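Ferrous IRON transport protein B homolog (Methanocaldococcus jannaschii, PDB 2WJI) probably transports ferrous iron across the membrane in a GTP-driven uptake system, the part here being its nucleotide-binding G-domain. Local coordinates at residues Ile88-Ala91 against Thr92-Glu95. Residues are numbered along the deposited sequence; the frame is centred on the assembly and turned at random.
Sequences IVDA and TALE
Asp90 and Thr92 meet within a type I beta turn, running from Asp90 to Ala93, that carries the chain from strand 84-90 into helix 94-106 within a beta-alpha-beta unit of this P-loop GTPase domain. The side chain of Asp90 reaches forward over the turn and forms an Asx turn, in which Asp90 OD1 accepts the backbone N-H of Thr92: N and OD1 lie 2.9 Å apart in a nearly straight bond (163°). In addition, the hydroxyl OG1 of Thr92 donates to that same oxygen. Both donors come from one face of the carboxylate, tilted above its plane. With OG1 set between its own backbone N and carbonyl carbon (chi1 68°), the Thr92 hydroxyl is brought round to the acid. A leucine in place of Asp90 would probably leave both Thr92 donors without this acceptor and the turn less firmly fixed. The turn itself is closed by the bond from Ala93 N to Asp90 O, 3.0 Å long, while Asp90 N is bonded to Asn97 OD1 in the first turn of helix 94-106. Asp90 also touches Lys117 and Val14, both GTP-binding residues, so the turn borders the nucleotide site. On the strand side of the junction, Val89 CG2 packs against Leu94 CD1 at 4.2 Å, and both side chains rest on Leu115 of the neighbouring strand 111-116. A water completes the junction, donating to Ala91 O at 2.8 Å and accepting from Leu94 N at 3.0 Å.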
loop_
_atom_site.group_PDB
_atom_site.type_symbol
_atom_site.label_atom_id
_atom_site.label_comp_id
_atom_site.label_asym_id
_atom_site.label_seq_id
_atom_site.Cartn_x
_atom_site.Cartn_y
_atom_site.Cartn_z
ATOM N N ILE A 88 0.315 -2.826 0.315
ATOM C CA ILE A 88 -0.220 -2.971 1.666
ATOM C C ILE A 88 -0.345 -4.445 1.989
ATOM O O ILE A 88 -0.954 -5.207 1.233
ATOM C CB ILE A 88 -1.581 -2.275 1.815
ATOM C CG1 ILE A 88 -1.409 -0.769 1.575
ATOM C CG2 ILE A 88 -2.173 -2.557 3.201
ATOM C CD1 ILE A 88 -2.682 -0.047 1.202
ATOM N N VAL A 89 0.256 -4.845 3.102
ATOM C CA VAL A 89 0.280 -6.240 3.510
ATOM C C VAL A 89 -0.230 -6.407 4.944
ATOM O O VAL A 89 -0.055 -5.522 5.786
ATOM C CB VAL A 89 1.703 -6.828 3.377
ATOM C CG1 VAL A 89 2.268 -6.542 1.986
ATOM C CG2 VAL A 89 2.613 -6.265 4.436
ATOM N N ASP A 90 -0.874 -7.542 5.205
ATOM C CA ASP A 90 -1.411 -7.844 6.529
ATOM C C ASP A 90 -0.313 -8.487 7.360
ATOM O O ASP A 90 0.203 -9.543 6.999
ATOM C CB ASP A 90 -2.619 -8.779 6.396
ATOM C CG ASP A 90 -3.290 -9.098 7.738
ATOM O OD1 ASP A 90 -2.736 -8.767 8.811
ATOM O OD2 ASP A 90 -4.390 -9.700 7.710
ATOM N N ALA A 91 0.054 -7.840 8.467
ATOM C CA ALA A 91 1.110 -8.348 9.342
ATOM C C ALA A 91 0.801 -9.742 9.878
ATOM O O ALA A 91 1.715 -10.474 10.249
ATOM C CB ALA A 91 1.358 -7.397 10.495
ATOM N N THR A 92 -0.479 -10.103 9.929
ATOM C CA THR A 92 -0.864 -11.415 10.469
ATOM C C THR A 92 -1.013 -12.510 9.408
ATOM O O THR A 92 -1.410 -13.634 9.721
ATOM C CB THR A 92 -2.162 -11.354 11.311
ATOM O OG1 THR A 92 -3.276 -11.050 10.462
ATOM C CG2 THR A 92 -2.034 -10.308 12.413
ATOM N N ALA A 93 -0.710 -12.183 8.154
ATOM C CA ALA A 93 -0.748 -13.184 7.089
ATOM C C ALA A 93 0.341 -12.898 6.066
ATOM O O ALA A 93 0.068 -12.731 4.877
ATOM C CB ALA A 93 -2.121 -13.216 6.421
ATOM N N LEU A 94 1.581 -12.860 6.532
ATOM C CA LEU A 94 2.681 -12.374 5.705
ATOM C C LEU A 94 2.941 -13.264 4.492
ATOM O O LEU A 94 3.023 -12.764 3.371
ATOM C CB LEU A 94 3.952 -12.227 6.538
ATOM C CG LEU A 94 4.628 -10.868 6.403
ATOM C CD1 LEU A 94 3.589 -9.778 6.612
ATOM C CD2 LEU A 94 5.769 -10.735 7.398
ATOM N N GLU A 95 3.059 -14.572 4.714
ATOM C CA GLU A 95 3.380 -15.509 3.634
ATOM C C GLU A 95 2.395 -15.395 2.480
ATOM O O GLU A 95 2.796 -15.332 1.317
ATOM C CB GLU A 95 3.436 -16.957 4.142
ATOM C CG GLU A 95 3.899 -17.955 3.080
ATOM C CD GLU A 95 4.039 -19.383 3.605
ATOM O OE1 GLU A 95 3.281 -19.777 4.524
ATOM O OE2 GLU A 95 4.910 -20.116 3.086
HETATM O O HOH W 1 2.347 -13.055 9.388
#